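Side-chain contacts in 373aa long hypothetical citrate synthase (Sulfolobus tokodaii, PDB 1VGP), which belongs to the citrate synthase family and folds as a mostly helical protein that assembles from two copies, its own role being unconfirmed: residues Y32-L37 with L174-D179; Y48-G53 with R335-V340; N163-K168 with A275-G280; E233-Y238 with E293-K298. All blocks are in the same frame, centred on the assembly; numbering follows the deposited sequence.

Interaction 1: residues Y32-L37 with L174-D179; sequences YSIYDL and LILHID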
loop_
_atom_site.group_PDB
_atom_site.type_symbol
_atom_site.label_atom_id
_atom_site.label_comp_id
_atom_site.label_asym_id
_atom_site.label_seq_id
_atom_site.Cartn_x
_atom_site.Cartn_y
_atom_site.Cartn_z
ATOM N N TYR A 32 24.725 -16.415 3.136
ATOM C CA TYR A 32 24.636 -17.712 3.780
ATOM C C TYR A 32 23.627 -18.610 3.085
ATOM O O TYR A 32 22.551 -18.162 2.687
ATOM C CB TYR A 32 24.285 -17.533 5.250
ATOM C CG TYR A 32 25.414 -16.901 6.019
ATOM C CD1 TYR A 32 25.508 -15.516 6.143
ATOM C CD2 TYR A 32 26.426 -17.693 6.587
ATOM C CE1 TYR A 32 26.582 -14.925 6.813
ATOM C CE2 TYR A 32 27.501 -17.120 7.258
ATOM C CZ TYR A 32 27.575 -15.732 7.367
ATOM O OH TYR A 32 28.636 -15.150 8.030
ATOM N N SER A 33 23.993 -19.878 2.927
ATOM C CA SER A 33 23.168 -20.839 2.206
ATOM C C SER A 33 21.911 -21.185 2.997
ATOM O O SER A 33 21.974 -21.465 4.200
ATOM C CB SER A 33 23.960 -22.117 1.931
ATOM O OG SER A 33 23.113 -23.154 1.468
ATOM N N ILE A 34 20.771 -21.173 2.314
ATOM C CA ILE A 34 19.514 -21.436 2.985
ATOM C C ILE A 34 19.495 -22.855 3.547
ATOM O O ILE A 34 18.852 -23.125 4.560
ATOM C CB ILE A 34 18.334 -21.236 2.029
ATOM C CG1 ILE A 34 17.030 -21.309 2.819
ATOM C CG2 ILE A 34 18.369 -22.245 0.914
ATOM C CD1 ILE A 34 16.573 -19.968 3.336
ATOM N N TYR A 35 20.229 -23.757 2.901
ATOM C CA TYR A 35 20.384 -25.099 3.439
ATOM C C TYR A 35 20.990 -25.059 4.839
ATOM O O TYR A 35 20.445 -25.652 5.770
ATOM C CB TYR A 35 21.259 -25.942 2.518
ATOM C CG TYR A 35 20.573 -26.364 1.243
ATOM C CD1 TYR A 35 20.863 -25.737 0.035
ATOM C CD2 TYR A 35 19.633 -27.391 1.241
ATOM C CE1 TYR A 35 20.236 -26.124 -1.142
ATOM C CE2 TYR A 35 18.995 -27.786 0.069
ATOM C CZ TYR A 35 19.302 -27.148 -1.118
ATOM O OH TYR A 35 18.676 -27.529 -2.276
ATOM N N ASP A 36 22.114 -24.357 4.982
ATOM C CA ASP A 36 22.787 -24.217 6.276
ATOM C C ASP A 36 21.941 -23.482 7.294
ATOM O O ASP A 36 21.954 -23.809 8.479
ATOM C CB ASP A 36 24.110 -23.469 6.125
ATOM C CG ASP A 36 25.110 -24.225 5.296
ATOM O OD1 ASP A 36 24.958 -25.458 5.162
ATOM O OD2 ASP A 36 26.050 -23.582 4.773
ATOM N N LEU A 37 21.213 -22.473 6.843
ATOM C CA LEU A 37 20.382 -21.724 7.764
ATOM C C LEU A 37 19.248 -22.616 8.236
ATOM O O LEU A 37 18.991 -22.713 9.435
ATOM C CB LEU A 37 19.845 -20.468 7.089
ATOM C CG LEU A 37 20.936 -19.466 6.721
ATOM C CD1 LEU A 37 20.343 -18.384 5.834
ATOM C CD2 LEU A 37 21.553 -18.863 7.986
ATOM N N LEU A 174 9.078 -20.868 8.245
ATOM C CA LEU A 174 9.110 -19.406 8.258
ATOM C C LEU A 174 10.451 -18.896 7.731
ATOM O O LEU A 174 10.489 -17.899 7.015
ATOM C CB LEU A 174 8.872 -18.876 9.675
ATOM C CG LEU A 174 7.499 -19.133 10.304
ATOM C CD1 LEU A 174 7.464 -18.490 11.667
ATOM C CD2 LEU A 174 6.397 -18.582 9.422
ATOM N N ILE A 175 11.543 -19.579 8.085
ATOM C CA ILE A 175 12.869 -19.199 7.607
ATOM C C ILE A 175 12.868 -19.164 6.077
ATOM O O ILE A 175 13.344 -18.205 5.463
ATOM C CB ILE A 175 13.949 -20.197 8.095
ATOM C CG1 ILE A 175 14.315 -19.895 9.551
ATOM C CG2 ILE A 175 15.187 -20.135 7.203
ATOM C CD1 ILE A 175 15.061 -21.028 10.237
ATOM N N LEU A 176 12.307 -20.214 5.481
ATOM C CA LEU A 176 12.265 -20.363 4.032
ATOM C C LEU A 176 11.442 -19.287 3.323
ATOM O O LEU A 176 11.524 -19.153 2.103
ATOM C CB LEU A 176 11.712 -21.738 3.655
ATOM C CG LEU A 176 12.488 -22.965 4.130
ATOM C CD1 LEU A 176 11.772 -24.226 3.664
ATOM C CD2 LEU A 176 13.906 -22.918 3.597
ATOM N N HIS A 177 10.649 -18.524 4.073
ATOM C CA HIS A 177 9.797 -17.502 3.462
ATOM C C HIS A 177 10.159 -16.053 3.798
ATOM O O HIS A 177 9.496 -15.130 3.340
ATOM C CB HIS A 177 8.333 -17.748 3.834
ATOM C CG HIS A 177 7.702 -18.880 3.088
ATOM N ND1 HIS A 177 7.780 -20.187 3.516
ATOM C CD2 HIS A 177 6.980 -18.901 1.943
ATOM C CE1 HIS A 177 7.133 -20.967 2.669
ATOM N NE2 HIS A 177 6.639 -20.211 1.707
ATOM N N ILE A 178 11.210 -15.852 4.587
ATOM C CA ILE A 178 11.550 -14.512 5.044
ATOM C C ILE A 178 11.770 -13.537 3.872
ATOM O O ILE A 178 11.200 -12.440 3.851
ATOM C CB ILE A 178 12.781 -14.564 5.968
ATOM C CG1 ILE A 178 12.343 -15.062 7.348
ATOM C CG2 ILE A 178 13.437 -13.196 6.091
ATOM C CD1 ILE A 178 13.484 -15.316 8.324
ATOM N N ASP A 179 12.575 -13.937 2.890
ATOM C CA ASP A 179 12.764 -13.121 1.698
ATOM C C ASP A 179 13.035 -13.949 0.444
ATOM O O ASP A 179 13.372 -15.121 0.538
ATOM C CB ASP A 179 13.906 -12.130 1.917
ATOM C CG ASP A 179 13.912 -11.025 0.891
ATOM O OD1 ASP A 179 12.825 -10.475 0.607
ATOM O OD2 ASP A 179 15.000 -10.698 0.367
#
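Ile34 meets Ile175 and Leu176 through methyl and methylene groups. The closest pair is Ile34 CG1 and Leu176 CD2, 3.6 Å apart, and these two side chains cross at about a right angle. Ile34 CD1 reaches the same methyl, Leu176 CD2, at 4.0 Å. On Ile175 the short branch does the touching: Ile34 CD1 lies 4.1 Å from Ile175 CG2, the two side chains passing each other in opposite directions. With CG1 of Ile34 opposite the backbone N (chi1 -171°), the long branch lies against Leu176. Leu37 adds a looser backbone touch, Leu37 O lying 4.4 Å from Ile175 CD1.

The contact sits in the buried helical core of the citrate synthase fold. Segment 32-37 is where an outer strand of a small antiparallel sheet passes into helix 34-40. Ser33 is the N-cap, and its OG accepts a weak hydrogen bond from Tyr35 N. In 174-179 a type I beta turn runs from Ile175 to Ile178.

Polar bonds lie around this apolar patch. Tyr29 OH is hydrogen-bonded to Ile175 O. Asp179 OD2 is hydrogen-bonded to Thr18 OG1 and His342 NE2.

Interaction 2: residues Y48-G53 with R335-V340; sequences YLILYG and RVVGWV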
loop_
_atom_site.group_PDB
_atom_site.type_symbol
_atom_site.label_atom_id
_atom_site.label_comp_id
_atom_site.label_asym_id
_atom_site.label_seq_id
_atom_site.Cartn_x
_atom_site.Cartn_y
_atom_site.Cartn_z
ATOM N N TYR A 48 17.713 -11.626 12.326
ATOM C CA TYR A 48 18.794 -10.704 12.660
ATOM C C TYR A 48 19.804 -10.627 11.512
ATOM O O TYR A 48 20.236 -9.541 11.121
ATOM C CB TYR A 48 19.496 -11.175 13.941
ATOM C CG TYR A 48 20.551 -10.224 14.467
ATOM C CD1 TYR A 48 21.784 -10.075 13.817
ATOM C CD2 TYR A 48 20.310 -9.454 15.602
ATOM C CE1 TYR A 48 22.747 -9.174 14.285
ATOM C CE2 TYR A 48 21.261 -8.553 16.079
ATOM C CZ TYR A 48 22.477 -8.412 15.415
ATOM O OH TYR A 48 23.389 -7.473 15.867
ATOM N N LEU A 49 20.178 -11.788 10.981
ATOM C CA LEU A 49 21.086 -11.849 9.846
ATOM C C LEU A 49 20.575 -10.935 8.750
ATOM O O LEU A 49 21.317 -10.151 8.157
ATOM C CB LEU A 49 21.172 -13.282 9.313
ATOM C CG LEU A 49 22.001 -13.492 8.045
ATOM C CD1 LEU A 49 23.465 -13.105 8.289
ATOM C CD2 LEU A 49 21.886 -14.939 7.616
ATOM N N ILE A 50 19.282 -11.043 8.487
ATOM C CA ILE A 50 18.711 -10.413 7.319
ATOM C C ILE A 50 18.487 -8.932 7.567
ATOM O O ILE A 50 18.732 -8.119 6.680
ATOM C CB ILE A 50 17.414 -11.150 6.905
ATOM C CG1 ILE A 50 17.788 -12.222 5.882
ATOM C CG2 ILE A 50 16.390 -10.191 6.319
ATOM C CD1 ILE A 50 16.646 -13.054 5.410
ATOM N N LEU A 51 18.055 -8.571 8.771
ATOM C CA LEU A 51 17.907 -7.154 9.096
ATOM C C LEU A 51 19.257 -6.430 9.136
ATOM O O LEU A 51 19.384 -5.319 8.637
ATOM C CB LEU A 51 17.204 -6.972 10.446
ATOM C CG LEU A 51 15.729 -7.370 10.586
ATOM C CD1 LEU A 51 15.232 -6.943 11.952
ATOM C CD2 LEU A 51 14.903 -6.722 9.492
ATOM N N TYR A 52 20.266 -7.054 9.732
ATOM C CA TYR A 52 21.504 -6.344 10.042
ATOM C C TYR A 52 22.697 -6.765 9.196
ATOM O O TYR A 52 23.741 -6.129 9.242
ATOM C CB TYR A 52 21.836 -6.518 11.515
ATOM C CG TYR A 52 20.785 -5.934 12.419
ATOM C CD1 TYR A 52 20.437 -4.588 12.323
ATOM C CD2 TYR A 52 20.128 -6.721 13.363
ATOM C CE1 TYR A 52 19.459 -4.032 13.145
ATOM C CE2 TYR A 52 19.149 -6.178 14.191
ATOM C CZ TYR A 52 18.817 -4.834 14.078
ATOM O OH TYR A 52 17.854 -4.284 14.891
ATOM N N GLY A 53 22.551 -7.843 8.433
ATOM C CA GLY A 53 23.580 -8.193 7.465
ATOM C C GLY A 53 24.727 -9.027 8.013
ATOM O O GLY A 53 25.725 -9.222 7.328
ATOM N N ARG A 335 7.529 -13.022 5.625
ATOM C CA ARG A 335 8.043 -12.120 4.615
ATOM C C ARG A 335 8.189 -10.694 5.152
ATOM O O ARG A 335 8.991 -9.912 4.647
ATOM C CB ARG A 335 7.125 -12.143 3.378
ATOM C CG ARG A 335 7.646 -11.379 2.160
ATOM C CD ARG A 335 9.122 -11.654 1.858
ATOM N NE ARG A 335 9.400 -13.064 1.617
ATOM C CZ ARG A 335 9.089 -13.720 0.499
ATOM N NH1 ARG A 335 8.462 -13.107 -0.501
ATOM N NH2 ARG A 335 9.413 -15.000 0.371
ATOM N N VAL A 336 7.428 -10.351 6.185
ATOM C CA VAL A 336 7.489 -8.989 6.706
ATOM C C VAL A 336 8.903 -8.659 7.216
ATOM O O VAL A 336 9.328 -7.497 7.200
ATOM C CB VAL A 336 6.454 -8.773 7.840
ATOM C CG1 VAL A 336 6.759 -9.669 9.018
ATOM C CG2 VAL A 336 6.443 -7.313 8.256
ATOM N N VAL A 337 9.627 -9.683 7.657
ATOM C CA VAL A 337 11.020 -9.503 8.020
ATOM C C VAL A 337 11.803 -9.050 6.798
ATOM O O VAL A 337 12.586 -8.104 6.872
ATOM C CB VAL A 337 11.634 -10.814 8.562
ATOM C CG1 VAL A 337 13.134 -10.644 8.797
ATOM C CG2 VAL A 337 10.936 -11.205 9.857
ATOM N N GLY A 338 11.582 -9.723 5.672
ATOM C CA GLY A 338 12.193 -9.287 4.430
ATOM C C GLY A 338 11.824 -7.862 4.037
ATOM O O GLY A 338 12.677 -7.082 3.628
ATOM N N TRP A 339 10.547 -7.522 4.153
ATOM C CA TRP A 339 10.091 -6.185 3.811
ATOM C C TRP A 339 10.813 -5.122 4.646
ATOM O O TRP A 339 11.266 -4.102 4.121
ATOM C CB TRP A 339 8.582 -6.068 4.036
ATOM C CG TRP A 339 7.766 -6.926 3.132
ATOM C CD1 TRP A 339 8.157 -7.462 1.940
ATOM C CD2 TRP A 339 6.412 -7.352 3.346
ATOM N NE1 TRP A 339 7.128 -8.201 1.396
ATOM C CE2 TRP A 339 6.051 -8.150 2.235
ATOM C CE3 TRP A 339 5.475 -7.132 4.359
ATOM C CZ2 TRP A 339 4.783 -8.735 2.119
ATOM C CZ3 TRP A 339 4.213 -7.714 4.240
ATOM C CH2 TRP A 339 3.880 -8.506 3.128
ATOM N N VAL A 340 10.905 -5.358 5.950
ATOM C CA VAL A 340 11.528 -4.393 6.844
ATOM C C VAL A 340 12.981 -4.212 6.441
ATOM O O VAL A 340 13.479 -3.094 6.374
ATOM C CB VAL A 340 11.448 -4.869 8.304
ATOM C CG1 VAL A 340 12.228 -3.935 9.217
ATOM C CG2 VAL A 340 9.994 -4.937 8.729
#
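Leu51 meets Val337 and Val340, and Ile50 meets Val337; every side chain in the contact is apolar. Leu51 does this with one methyl. Leu51 CD2 lies 3.9 Å from Val340 CG1. Leu51 CD2 is 3.8 Å from Val337 O. This methyl thus touches two residues nearly one turn apart on the other helix. Ile50 uses its short branch, with Ile50 CG2 at 4.1 Å from Val337 CG1; these two side chains cross at about a right angle. In both valines CG1 stands trans to the backbone N (chi1 174°), and this is the branch that faces 48-53.

Over 48-52 and 335-340 the helix axes run 21° apart and come within 9.2 Å. Between the valines, Gly338 has no side chain, and its CA is the nearest to that of Ile50. Leu51 CB lies over the centre of the Tyr52 ring, and Tyr52 CD2 in turn sits over one face of the Tyr48 ring. Ile50 O accepts a hydrogen bond from Arg30 NH1. Gly53, the first residue past helix 43-52, has positive phi.

The contact joins two helices in the interior of this mainly helical fold. Leu51 also packs on Phe64 of helix 58-70 and Ile118 of helix 113-135. Val337 touches Ile121 of the latter, and Ile178 packs on both Ile50 and Val337.

Interaction 3: residues N163-K168 with A275-G280; sequences NEIKSK and AEKEGG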
loop_
_atom_site.group_PDB
_atom_site.type_symbol
_atom_site.label_atom_id
_atom_site.label_comp_id
_atom_site.label_asym_id
_atom_site.label_seq_id
_atom_site.Cartn_x
_atom_site.Cartn_y
_atom_site.Cartn_z
ATOM N N ASN A 163 4.628 -30.196 20.017
ATOM C CA ASN A 163 5.761 -31.110 20.062
ATOM C C ASN A 163 6.903 -30.557 19.225
ATOM O O ASN A 163 6.700 -29.687 18.383
ATOM C CB ASN A 163 5.361 -32.503 19.572
ATOM C CG ASN A 163 5.127 -32.554 18.071
ATOM O OD1 ASN A 163 4.030 -32.790 17.614
ATOM N ND2 ASN A 163 6.194 -32.348 17.296
ATOM N N GLU A 164 8.107 -31.063 19.444
ATOM C CA GLU A 164 9.277 -30.394 18.918
ATOM C C GLU A 164 9.465 -30.496 17.410
ATOM O O GLU A 164 10.116 -29.637 16.823
ATOM C CB GLU A 164 10.533 -30.892 19.628
ATOM C CG GLU A 164 11.183 -29.826 20.486
ATOM C CD GLU A 164 10.810 -29.943 21.948
ATOM O OE1 GLU A 164 10.978 -28.953 22.692
ATOM O OE2 GLU A 164 10.353 -31.032 22.353
ATOM N N ILE A 165 8.913 -31.527 16.769
ATOM C CA ILE A 165 9.057 -31.624 15.319
ATOM C C ILE A 165 8.180 -30.571 14.659
ATOM O O ILE A 165 8.537 -29.997 13.629
ATOM C CB ILE A 165 8.679 -33.028 14.745
ATOM C CG1 ILE A 165 7.169 -33.170 14.672
ATOM C CG2 ILE A 165 9.284 -34.143 15.588
ATOM C CD1 ILE A 165 6.710 -34.419 13.959
ATOM N N LYS A 166 7.034 -30.304 15.268
ATOM C CA LYS A 166 6.094 -29.344 14.704
ATOM C C LYS A 166 6.664 -27.927 14.731
ATOM O O LYS A 166 6.537 -27.180 13.764
ATOM C CB LYS A 166 4.774 -29.406 15.470
ATOM C CG LYS A 166 3.895 -30.564 15.057
ATOM C CD LYS A 166 2.472 -30.344 15.511
ATOM C CE LYS A 166 1.590 -31.541 15.171
ATOM N NZ LYS A 166 0.936 -32.117 16.392
ATOM N N SER A 167 7.296 -27.565 15.841
ATOM C CA SER A 167 7.826 -26.219 15.993
ATOM C C SER A 167 9.127 -26.046 15.212
ATOM O O SER A 167 9.475 -24.940 14.815
ATOM C CB SER A 167 8.064 -25.918 17.468
ATOM O OG SER A 167 8.837 -26.953 18.061
ATOM N N LYS A 168 9.849 -27.140 15.006
ATOM C CA LYS A 168 11.023 -27.132 14.138
ATOM C C LYS A 168 10.566 -26.809 12.728
ATOM O O LYS A 168 11.092 -25.900 12.071
ATOM C CB LYS A 168 11.694 -28.503 14.131
ATOM C CG LYS A 168 13.197 -28.456 14.016
ATOM C CD LYS A 168 13.681 -27.608 12.852
ATOM C CE LYS A 168 15.193 -27.798 12.645
ATOM N NZ LYS A 168 15.944 -26.541 12.369
ATOM N N ALA A 275 3.561 -35.609 7.985
ATOM C CA ALA A 275 2.536 -36.454 7.400
ATOM C C ALA A 275 2.576 -37.841 8.007
ATOM O O ALA A 275 1.555 -38.354 8.461
ATOM C CB ALA A 275 2.724 -36.547 5.898
ATOM N N GLU A 276 3.751 -38.458 8.016
ATOM C CA GLU A 276 3.828 -39.838 8.441
ATOM C C GLU A 276 3.693 -39.972 9.958
ATOM O O GLU A 276 3.447 -41.055 10.485
ATOM C CB GLU A 276 5.123 -40.496 7.929
ATOM C CG GLU A 276 6.417 -39.843 8.352
ATOM C CD GLU A 276 7.603 -40.294 7.498
ATOM O OE1 GLU A 276 8.749 -39.934 7.836
ATOM O OE2 GLU A 276 7.390 -41.005 6.489
ATOM N N LYS A 277 3.816 -38.857 10.661
ATOM C CA LYS A 277 3.597 -38.847 12.102
ATOM C C LYS A 277 2.125 -38.586 12.427
ATOM O O LYS A 277 1.663 -38.911 13.516
ATOM C CB LYS A 277 4.477 -37.776 12.758
ATOM C CG LYS A 277 5.451 -38.300 13.782
ATOM C CD LYS A 277 6.453 -39.275 13.181
ATOM C CE LYS A 277 7.377 -39.822 14.268
ATOM N NZ LYS A 277 8.219 -40.979 13.845
ATOM N N GLU A 278 1.395 -37.994 11.481
ATOM C CA GLU A 278 -0.055 -37.821 11.602
ATOM C C GLU A 278 -0.769 -39.104 11.213
ATOM O O GLU A 278 -1.611 -39.609 11.946
ATOM C CB GLU A 278 -0.534 -36.701 10.679
ATOM C CG GLU A 278 -0.204 -35.309 11.157
ATOM C CD GLU A 278 -1.051 -34.885 12.340
ATOM O OE1 GLU A 278 -2.266 -35.209 12.343
ATOM O OE2 GLU A 278 -0.503 -34.229 13.264
ATOM N N GLY A 279 -0.434 -39.613 10.034
ATOM C CA GLY A 279 -0.885 -40.930 9.634
ATOM C C GLY A 279 -2.263 -40.986 8.992
ATOM O O GLY A 279 -2.710 -42.061 8.577
ATOM N N GLY A 280 -2.946 -39.851 8.898
ATOM C CA GLY A 280 -4.350 -39.918 8.532
ATOM C C GLY A 280 -4.681 -39.699 7.067
ATOM O O GLY A 280 -4.015 -40.201 6.166
#
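Where helix 164-175 begins and helix 262-278 ends, Ile165 and Lys166 meet Lys277 and Glu278. This is a surface meeting of two helix ends in the citrate synthase fold. Asn163 is the N-cap residue of the first helix. Gly279, just past the second helix, has positive phi, and Gly280 is already the N-cap of helix 281-300.

Two pairs make the contact. The first is apolar: Ile165 CD1 lies 4.1 Å from Lys277 CG. Ile165 holds CG1 between the backbone N and the carbonyl carbon (chi1 78°), and its long branch ends against the aliphatic part of the lysine. The Lys277 chain bends at chi2 (62°), and its amino end leads away from 163-168. The two side chains cross obliquely.

The second pair brings opposite charges together. Lys166 NZ is 4.0 Å from Glu278 OE2, too far for a salt bridge, and Lys166 CE is 3.9 Å from the same oxygen. The lysine chain is bent only near its end, while the glutamate folds at chi2, and the two side chains cross at about a right angle.

Behind the contact, Ile165 and Lys166 both rest on Leu274 of helix 262-278. Lys166 also packs on Leu154 and Tyr158 of helix 149-158. Ile165 and Lys277 touch a neighbouring molecule in the crystal, so their conformations may partly reflect the lattice.

The contact is small and partly exposed. The methyl of Ile165 and the methylenes of Lys277 supply the apolar surface, and the separated charges probably attract each other only modestly in contact with solvent.

Interaction 4: residues E233-Y238 with E293-K298; sequences EKVNDY and EEIGIK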
loop_
_atom_site.group_PDB
_atom_site.type_symbol
_atom_site.label_atom_id
_atom_site.label_comp_id
_atom_site.label_asym_id
_atom_site.label_seq_id
_atom_site.Cartn_x
_atom_site.Cartn_y
_atom_site.Cartn_z
ATOM N N GLU A 233 -3.543 -43.670 -6.758
ATOM C CA GLU A 233 -3.592 -44.646 -7.841
ATOM C C GLU A 233 -4.179 -43.883 -9.009
ATOM O O GLU A 233 -4.135 -44.305 -10.164
ATOM C CB GLU A 233 -4.523 -45.799 -7.443
ATOM C CG GLU A 233 -4.629 -46.000 -5.931
ATOM C CD GLU A 233 -3.316 -46.474 -5.295
ATOM O OE1 GLU A 233 -3.261 -46.589 -4.049
ATOM O OE2 GLU A 233 -2.345 -46.729 -6.043
ATOM N N LYS A 234 -4.685 -42.712 -8.656
ATOM C CA LYS A 234 -5.616 -41.937 -9.453
ATOM C C LYS A 234 -4.802 -40.802 -10.069
ATOM O O LYS A 234 -5.249 -40.114 -10.991
ATOM C CB LYS A 234 -6.688 -41.384 -8.521
ATOM C CG LYS A 234 -8.074 -41.334 -9.099
ATOM C CD LYS A 234 -9.106 -41.791 -8.082
ATOM C CE LYS A 234 -10.516 -41.478 -8.564
ATOM N NZ LYS A 234 -11.551 -42.195 -7.766
ATOM N N VAL A 235 -3.589 -40.637 -9.546
ATOM C CA VAL A 235 -2.800 -39.434 -9.751
ATOM C C VAL A 235 -2.304 -39.315 -11.189
ATOM O O VAL A 235 -2.348 -38.236 -11.784
ATOM C CB VAL A 235 -1.606 -39.392 -8.742
ATOM C CG1 VAL A 235 -1.248 -40.795 -8.310
ATOM C CG2 VAL A 235 -0.399 -38.693 -9.359
ATOM N N ASN A 236 -1.851 -40.423 -11.762
ATOM C CA ASN A 236 -1.333 -40.382 -13.126
ATOM C C ASN A 236 -2.360 -40.032 -14.207
ATOM O O ASN A 236 -2.013 -39.324 -15.148
ATOM C CB ASN A 236 -0.637 -41.692 -13.473
ATOM C CG ASN A 236 0.773 -41.759 -12.908
ATOM O OD1 ASN A 236 1.182 -40.899 -12.125
ATOM N ND2 ASN A 236 1.522 -42.781 -13.298
ATOM N N ASP A 237 -3.606 -40.505 -14.104
ATOM C CA ASP A 237 -4.602 -40.103 -15.102
ATOM C C ASP A 237 -4.923 -38.634 -14.902
ATOM O O ASP A 237 -5.102 -37.892 -15.867
ATOM C CB ASP A 237 -5.904 -40.902 -14.984
ATOM C CG ASP A 237 -5.748 -42.365 -15.382
ATOM O OD1 ASP A 237 -5.077 -42.656 -16.395
ATOM O OD2 ASP A 237 -6.316 -43.229 -14.668
ATOM N N TYR A 238 -4.998 -38.224 -13.641
ATOM C CA TYR A 238 -5.323 -36.847 -13.303
ATOM C C TYR A 238 -4.308 -35.898 -13.946
ATOM O O TYR A 238 -4.678 -34.995 -14.692
ATOM C CB TYR A 238 -5.331 -36.669 -11.778
ATOM C CG TYR A 238 -5.619 -35.262 -11.299
ATOM C CD1 TYR A 238 -6.910 -34.873 -10.947
ATOM C CD2 TYR A 238 -4.597 -34.312 -11.200
ATOM C CE1 TYR A 238 -7.178 -33.571 -10.508
ATOM C CE2 TYR A 238 -4.855 -33.016 -10.767
ATOM C CZ TYR A 238 -6.147 -32.650 -10.424
ATOM O OH TYR A 238 -6.400 -31.354 -10.007
ATOM N N GLU A 293 4.824 -35.626 -7.666
ATOM C CA GLU A 293 6.196 -35.155 -7.816
ATOM C C GLU A 293 6.928 -36.026 -8.828
ATOM O O GLU A 293 7.636 -35.536 -9.716
ATOM C CB GLU A 293 6.933 -35.217 -6.472
ATOM C CG GLU A 293 8.365 -34.685 -6.532
ATOM C CD GLU A 293 9.178 -35.019 -5.290
ATOM O OE1 GLU A 293 8.593 -35.524 -4.314
ATOM O OE2 GLU A 293 10.408 -34.774 -5.287
ATOM N N GLU A 294 6.745 -37.333 -8.679
ATOM C CA GLU A 294 7.417 -38.309 -9.522
ATOM C C GLU A 294 7.067 -38.092 -10.997
ATOM O O GLU A 294 7.951 -37.835 -11.821
ATOM C CB GLU A 294 7.013 -39.704 -9.064
ATOM C CG GLU A 294 7.772 -40.836 -9.722
ATOM C CD GLU A 294 7.653 -42.134 -8.937
ATOM O OE1 GLU A 294 8.125 -43.186 -9.439
ATOM O OE2 GLU A 294 7.089 -42.101 -7.817
ATOM N N ILE A 295 5.781 -38.184 -11.329
ATOM C CA ILE A 295 5.360 -38.092 -12.726
ATOM C C ILE A 295 5.515 -36.657 -13.225
ATOM O O ILE A 295 5.796 -36.422 -14.409
ATOM C CB ILE A 295 3.879 -38.545 -12.907
ATOM C CG1 ILE A 295 3.510 -38.570 -14.394
ATOM C CG2 ILE A 295 2.946 -37.603 -12.152
ATOM C CD1 ILE A 295 2.254 -39.364 -14.701
ATOM N N GLY A 296 5.338 -35.704 -12.313
ATOM C CA GLY A 296 5.511 -34.307 -12.661
ATOM C C GLY A 296 6.922 -34.001 -13.117
ATOM O O GLY A 296 7.121 -33.413 -14.186
ATOM N N ILE A 297 7.904 -34.398 -12.310
ATOM C CA ILE A 297 9.306 -34.233 -12.693
ATOM C C ILE A 297 9.622 -34.952 -14.016
ATOM O O ILE A 297 10.337 -34.421 -14.867
ATOM C CB ILE A 297 10.251 -34.749 -11.578
ATOM C CG1 ILE A 297 10.141 -33.840 -10.347
ATOM C CG2 ILE A 297 11.680 -34.776 -12.074
ATOM C CD1 ILE A 297 10.925 -34.339 -9.150
ATOM N N LYS A 298 9.071 -36.152 -14.179
ATOM C CA LYS A 298 9.284 -36.935 -15.388
ATOM C C LYS A 298 8.893 -36.144 -16.630
ATOM O O LYS A 298 9.720 -35.923 -17.514
ATOM C CB LYS A 298 8.480 -38.233 -15.321
ATOM C CG LYS A 298 8.685 -39.181 -16.497
ATOM C CD LYS A 298 7.580 -40.236 -16.521
ATOM C CE LYS A 298 7.693 -41.169 -17.713
ATOM N NZ LYS A 298 7.963 -42.567 -17.284
#
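Ile295 lays its long branch against Asn236, with CG1 trans to the backbone N (chi1 -174°) and CD1 extended beyond it (chi2 163°). Asn236 turns CG to the side of its own backbone N (chi1 -80°), and this brings the amide against the isoleucine. The contact packs the start of helix 235-244 against helix 281-300, well away from the centre of the citrate synthase fold.

The main meeting is between an amide and a hydrocarbon. Ile295 CD1 lies 3.2 Å from Asn236 OD1 and 3.8 Å from Asn236 ND2. The oxygen also faces the base of the side chain, with Asn236 OD1 at 3.7 Å from Ile295 CB and the same distance from Ile295 CG2. The two side chains meet at a slant. This is packing, and the amide is met here by carbon atoms only.

Ile295 is buried and also leans on Ile239 and Leu240, further along helix 235-244. Val235 packs on Lys291 and Val292 of helix 281-300. Farther back, Glu293 forms a salt bridge with Lys268 through OE1. Across the two segments Val235 adds a loose apolar touch, its CG2 lying 4.5 Å from Ile295 CG2.

Interactions 1 and 2 lie in the core, their centres about 13 Å from the chain's centre, and rest on buried aliphatic side chains. They touch each other: Arg335 NE probably hydrogen-bonds to His177 O, and Ile178 packs against Ile50. Interactions 3 and 4 lie farther out, centres about 22 and 28 Å from it. Interaction 3 is a surface contact with lysines and a glutamate, while interaction 4 is mostly buried but sets an amide against an isoleucine. Interactions 1 and 3 use the two ends of helix 164-175. Helix 262-278 of interaction 3 is followed, after two glycines, by helix 281-300 of interaction 4. Interactions 2 and 4 lie on opposite sides of the chain's centre.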